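Long-range contact in Lin1840 protein (PDB 4ZOC), which probably hydrolyses terminal, non-reducing beta-D-glucosyl residues as a family 3 beta-glucosidase taking part in beta-1,2-glucan metabolism: residues Lys602-Leu614 against Val626-Glu640. The protein carries 2 engineered substitutions. Sequence-based numbering, arbitrary orientation. Where two conformers were deposited one is given.
Sequences KSYSEFELKTSSL and VEVTIKNISDIAGKE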
loop_
_atom_site.group_PDB
_atom_site.type_symbol
_atom_site.label_atom_id
_atom_site.label_comp_id
_atom_site.label_asym_id
_atom_site.label_seq_id
_atom_site.Cartn_x
_atom_site.Cartn_y
_atom_site.Cartn_z
ATOM N N LYS A 602 16.822 -8.533 22.569
ATOM C CA LYS A 602 17.256 -8.680 23.971
ATOM C C LYS A 602 18.673 -9.262 24.042
ATOM O O LYS A 602 19.348 -9.551 23.013
ATOM C CB LYS A 602 16.236 -9.504 24.724
ATOM C CG LYS A 602 14.868 -8.833 24.781
ATOM C CD LYS A 602 13.880 -9.757 25.470
ATOM C CE LYS A 602 14.152 -9.943 26.950
ATOM N NZ LYS A 602 14.438 -8.743 27.757
ATOM N N SER A 603 19.147 -9.425 25.255
ATOM C CA SER A 603 20.515 -9.945 25.492
ATOM C C SER A 603 20.438 -10.652 26.869
ATOM O O SER A 603 19.561 -10.326 27.675
ATOM C CB SER A 603 21.518 -8.765 25.585
ATOM O OG SER A 603 22.864 -9.137 25.997
ATOM N N TYR A 604 21.427 -11.528 27.132
ATOM C CA TYR A 604 21.704 -12.053 28.451
ATOM C C TYR A 604 22.407 -11.018 29.376
ATOM O O TYR A 604 22.455 -11.227 30.582
ATOM C CB TYR A 604 22.479 -13.372 28.393
ATOM C CG TYR A 604 21.815 -14.429 27.562
ATOM C CD1 TYR A 604 20.398 -14.470 27.450
ATOM C CD2 TYR A 604 22.546 -15.403 26.943
ATOM C CE1 TYR A 604 19.764 -15.477 26.744
ATOM C CE2 TYR A 604 21.943 -16.394 26.196
ATOM C CZ TYR A 604 20.553 -16.426 26.064
ATOM O OH TYR A 604 19.980 -17.436 25.268
ATOM N N SER A 605 22.930 -9.953 28.812
ATOM C CA SER A 605 23.649 -8.955 29.523
ATOM C C SER A 605 22.727 -7.714 29.734
ATOM O O SER A 605 21.574 -7.637 29.254
ATOM C CB SER A 605 24.857 -8.525 28.698
ATOM O OG SER A 605 25.696 -9.551 28.303
ATOM N N GLU A 606 23.258 -6.740 30.427
ATOM C CA GLU A 606 22.581 -5.445 30.645
ATOM C C GLU A 606 23.611 -4.344 30.400
ATOM O O GLU A 606 24.773 -4.464 30.775
ATOM C CB GLU A 606 22.197 -5.364 32.096
ATOM C CG GLU A 606 20.830 -5.636 32.598
ATOM C CD GLU A 606 20.657 -4.866 33.935
ATOM O OE1 GLU A 606 21.344 -5.212 34.897
ATOM O OE2 GLU A 606 19.903 -3.854 34.056
ATOM N N PHE A 607 23.201 -3.260 29.774
ATOM C CA PHE A 607 24.147 -2.216 29.386
ATOM C C PHE A 607 23.665 -0.880 29.829
ATOM O O PHE A 607 22.521 -0.683 30.051
ATOM C CB PHE A 607 24.294 -2.162 27.872
ATOM C CG PHE A 607 24.729 -3.481 27.262
ATOM C CD1 PHE A 607 26.093 -3.819 27.153
ATOM C CD2 PHE A 607 23.789 -4.358 26.785
ATOM C CE1 PHE A 607 26.497 -5.020 26.642
ATOM C CE2 PHE A 607 24.184 -5.605 26.291
ATOM C CZ PHE A 607 25.530 -5.896 26.173
ATOM N N GLU A 608 24.603 0.053 29.962
ATOM C CA GLU A 608 24.272 1.430 30.263
ATOM C C GLU A 608 24.960 2.309 29.264
ATOM O O GLU A 608 26.145 2.091 28.964
ATOM C CB GLU A 608 24.749 1.769 31.649
ATOM C CG GLU A 608 23.630 1.939 32.655
ATOM C CD GLU A 608 24.146 2.604 33.915
ATOM O OE1 GLU A 608 23.538 3.607 34.356
ATOM O OE2 GLU A 608 25.198 2.135 34.423
ATOM N N LEU A 609 24.236 3.279 28.726
ATOM C CA LEU A 609 24.816 4.157 27.720
ATOM C C LEU A 609 24.778 5.588 28.229
ATOM O O LEU A 609 23.792 5.996 28.784
ATOM C CB LEU A 609 24.003 4.084 26.409
ATOM C CG LEU A 609 24.247 2.900 25.516
ATOM C CD1 LEU A 609 23.697 1.599 26.103
ATOM C CD2 LEU A 609 23.718 3.255 24.144
ATOM N N LYS A 610 25.813 6.359 27.962
ATOM C CA LYS A 610 25.875 7.776 28.248
ATOM C C LYS A 610 26.417 8.507 27.020
ATOM O O LYS A 610 27.483 8.191 26.542
ATOM C CB LYS A 610 26.827 8.019 29.462
ATOM C CG LYS A 610 27.087 9.473 29.835
ATOM C CD LYS A 610 26.015 9.991 30.804
ATOM C CE LYS A 610 25.955 11.504 30.870
ATOM N NZ LYS A 610 24.782 11.895 31.696
ATOM N N THR A 611 25.703 9.524 26.582
ATOM C CA THR A 611 26.116 10.390 25.464
ATOM C C THR A 611 26.840 11.632 26.030
ATOM O O THR A 611 26.370 12.294 26.960
ATOM C CB THR A 611 24.866 10.731 24.581
ATOM O OG1 THR A 611 24.273 9.508 24.088
ATOM C CG2 THR A 611 25.190 11.608 23.437
ATOM N N SER A 612 28.028 11.887 25.516
ATOM C CA SER A 612 28.805 13.074 25.899
ATOM C C SER A 612 28.058 14.323 25.434
ATOM O O SER A 612 27.248 14.272 24.503
ATOM C CB SER A 612 30.179 13.008 25.283
ATOM O OG SER A 612 30.849 11.849 25.715
ATOM N N SER A 613 28.315 15.441 26.129
ATOM C CA SER A 613 27.672 16.704 25.848
ATOM C C SER A 613 27.756 17.056 24.359
ATOM O O SER A 613 28.795 16.897 23.755
ATOM C CB SER A 613 28.373 17.812 26.704
ATOM O OG SER A 613 27.475 18.853 26.998
ATOM N N LEU A 614 26.630 17.505 23.789
ATOM C CA LEU A 614 26.524 17.802 22.380
ATOM C C LEU A 614 26.368 19.286 22.209
ATOM O O LEU A 614 25.745 19.894 23.056
ATOM C CB LEU A 614 25.283 17.117 21.751
ATOM C CG LEU A 614 25.324 15.601 21.581
ATOM C CD1 LEU A 614 23.927 15.028 21.295
ATOM C CD2 LEU A 614 26.288 15.225 20.473
ATOM N N VAL A 626 29.134 12.575 17.659
ATOM C CA VAL A 626 28.364 12.006 18.754
ATOM C C VAL A 626 29.225 10.961 19.421
ATOM O O VAL A 626 29.716 10.002 18.770
ATOM C CB VAL A 626 27.045 11.370 18.253
ATOM C CG1 VAL A 626 26.288 10.834 19.421
ATOM C CG2 VAL A 626 26.204 12.382 17.479
ATOM N N GLU A 627 29.481 11.162 20.707
ATOM C CA GLU A 627 30.355 10.278 21.456
ATOM C C GLU A 627 29.553 9.569 22.505
ATOM O O GLU A 627 28.819 10.195 23.274
ATOM C CB GLU A 627 31.489 11.081 22.146
ATOM C CG GLU A 627 32.427 10.195 22.958
ATOM C CD GLU A 627 33.497 11.003 23.642
ATOM O OE1 GLU A 627 34.619 10.980 23.146
ATOM O OE2 GLU A 627 33.182 11.701 24.632
ATOM N N VAL A 628 29.680 8.266 22.544
ATOM C CA VAL A 628 28.834 7.452 23.391
ATOM C C VAL A 628 29.698 6.506 24.202
ATOM O O VAL A 628 30.491 5.779 23.662
ATOM C CB VAL A 628 27.776 6.630 22.609
ATOM C CG1 VAL A 628 26.854 5.884 23.560
ATOM C CG2 VAL A 628 26.941 7.527 21.681
ATOM N N THR A 629 29.486 6.515 25.507
ATOM C CA THR A 629 30.168 5.582 26.419
ATOM C C THR A 629 29.202 4.505 26.835
ATOM O O THR A 629 28.086 4.763 27.317
ATOM C CB THR A 629 30.635 6.334 27.673
ATOM O OG1 THR A 629 31.531 7.355 27.242
ATOM C CG2 THR A 629 31.384 5.440 28.598
ATOM N N ILE A 630 29.636 3.279 26.631
ATOM C CA ILE A 630 28.785 2.128 26.941
ATOM C C ILE A 630 29.496 1.226 27.930
ATOM O O ILE A 630 30.687 0.997 27.808
ATOM C CB ILE A 630 28.344 1.373 25.673
ATOM C CG1 ILE A 630 27.429 0.202 26.063
ATOM C CG2 ILE A 630 29.531 0.920 24.831
ATOM C CD1 ILE A 630 26.608 -0.318 24.866
ATOM N N LYS A 631 28.743 0.744 28.917
ATOM C CA LYS A 631 29.221 -0.172 29.947
ATOM C C LYS A 631 28.316 -1.391 30.058
ATOM O O LYS A 631 27.118 -1.265 30.051
ATOM C CB LYS A 631 29.272 0.536 31.307
ATOM C CG LYS A 631 30.101 -0.268 32.310
ATOM C CD LYS A 631 30.238 0.370 33.674
ATOM C CE LYS A 631 30.890 -0.651 34.589
ATOM N NZ LYS A 631 31.173 0.000 35.871
ATOM N N ASN A 632 28.921 -2.567 30.126
ATOM C CA ASN A 632 28.258 -3.787 30.508
ATOM C C ASN A 632 28.252 -3.963 32.028
ATOM O O ASN A 632 29.290 -4.191 32.618
ATOM C CB ASN A 632 28.968 -4.967 29.852
ATOM C CG ASN A 632 28.327 -6.331 30.142
ATOM O OD1 ASN A 632 27.467 -6.518 31.013
ATOM N ND2 ASN A 632 28.818 -7.354 29.407
ATOM N N ILE A 633 27.076 -3.746 32.625
ATOM C CA ILE A 633 26.880 -3.693 34.039
ATOM C C ILE A 633 26.436 -5.036 34.607
ATOM O O ILE A 633 25.999 -5.126 35.754
ATOM C CB ILE A 633 25.913 -2.559 34.429
ATOM C CG1 ILE A 633 24.516 -2.736 33.801
ATOM C CG2 ILE A 633 26.500 -1.161 34.026
ATOM C CD1 ILE A 633 23.423 -1.838 34.404
ATOM N N SER A 634 26.513 -6.077 33.799
ATOM C CA SER A 634 26.171 -7.462 34.237
ATOM C C SER A 634 27.451 -8.282 34.376
ATOM O O SER A 634 28.586 -7.789 34.131
ATOM C CB SER A 634 25.216 -8.132 33.232
ATOM O OG SER A 634 25.916 -8.520 32.013
ATOM N N ASP A 635 27.280 -9.557 34.752
ATOM C CA ASP A 635 28.364 -10.424 34.891
ATOM C C ASP A 635 28.516 -11.317 33.671
ATOM O O ASP A 635 29.230 -12.312 33.723
ATOM C CB ASP A 635 28.139 -11.293 36.155
ATOM C CG ASP A 635 28.152 -10.459 37.405
ATOM O OD1 ASP A 635 29.077 -9.617 37.572
ATOM O OD2 ASP A 635 27.253 -10.635 38.215
ATOM N N ILE A 636 27.842 -10.966 32.581
ATOM C CA ILE A 636 27.823 -11.834 31.385
ATOM C C ILE A 636 28.336 -10.989 30.183
ATOM O O ILE A 636 27.830 -9.931 29.963
ATOM C CB ILE A 636 26.398 -12.335 31.136
ATOM C CG1 ILE A 636 25.932 -13.257 32.312
ATOM C CG2 ILE A 636 26.318 -13.108 29.846
ATOM C CD1 ILE A 636 24.429 -13.221 32.512
ATOM N N ALA A 637 29.366 -11.445 29.471
ATOM C CA ALA A 637 29.906 -10.758 28.298
ATOM C C ALA A 637 28.821 -10.723 27.214
ATOM O O ALA A 637 28.031 -11.678 27.093
ATOM C CB ALA A 637 31.119 -11.494 27.768
ATOM N N GLY A 638 28.755 -9.626 26.471
ATOM C CA GLY A 638 27.771 -9.544 25.418
ATOM C C GLY A 638 28.022 -8.399 24.532
ATOM O O GLY A 638 28.931 -7.589 24.793
ATOM N N LYS A 639 27.254 -8.352 23.447
ATOM C CA LYS A 639 27.284 -7.278 22.496
ATOM C C LYS A 639 25.968 -6.480 22.475
ATOM O O LYS A 639 24.869 -7.018 22.578
ATOM C CB LYS A 639 27.544 -7.863 21.087
ATOM C CG LYS A 639 28.936 -8.439 20.929
ATOM C CD LYS A 639 29.022 -9.389 19.776
ATOM C CE LYS A 639 30.362 -10.082 19.760
ATOM N NZ LYS A 639 30.388 -10.769 18.464
ATOM N N GLU A 640 26.092 -5.176 22.326
ATOM C CA GLU A 640 24.961 -4.289 22.234
ATOM C C GLU A 640 25.119 -3.507 20.931
ATOM O O GLU A 640 26.246 -3.229 20.464
ATOM C CB GLU A 640 24.973 -3.296 23.427
ATOM C CG GLU A 640 23.808 -2.300 23.469
ATOM C CD GLU A 640 22.436 -2.979 23.473
ATOM O OE1 GLU A 640 21.761 -3.136 24.519
ATOM O OE2 GLU A 640 22.019 -3.395 22.362
HETATM O O HOH W 1 24.131 -9.479 23.820
HETATM O O HOH W 2 29.726 9.561 26.977
HETATM O O HOH W 3 28.533 13.368 22.099
#
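E640 CB sits over one face of the F607 ring, 3.6 Å from its centroid and 5° off its normal, a CH-pi contact; the side chains cross, with the carboxylate plane turned 61° from the ring. With CG beside the backbone N (chi1 -57°), the ring turns inward from edge strand 607-611 of the fibronectin type III-like domain, where the backbone of G638 meets its edge and L668 of strand 659-668 also touches it. E640 bends beyond the ring to a salt bridge with K549. Along the same face L609 CD1 rests 3.7 Å from I630 CD1, the two side chains running side by side, and V628 continues the apolar row. This inner face is the tight part, joining the two sheets of the sandwich.

Antiparallel pairing with strand 624-632 is regular: E608 exchanges two backbone bonds with K631, and K610 two with T629. At the turn, I636 O is gripped from opposite faces of its plane, by S605 OG at 2.7 Å and by N632 ND2 at 2.8 Å, while N632 OD1 accepts from S634 N, closing an Asx turn, and also from S634 OG.

The outer face is looser. E606, E608 and I633 are exposed. Farther along, S612 OG donates to the anti lone pair of E627 OE2 at 2.6 Å, and a water links S612 OG, K610 O and T629 OG1. The chemistry thus implies cohesion from apolar packing within, a turn shaped by shared amide and hydroxyl bonds, and an outer side joined by a hydroxyl-to-carboxylate bond and a bridging water.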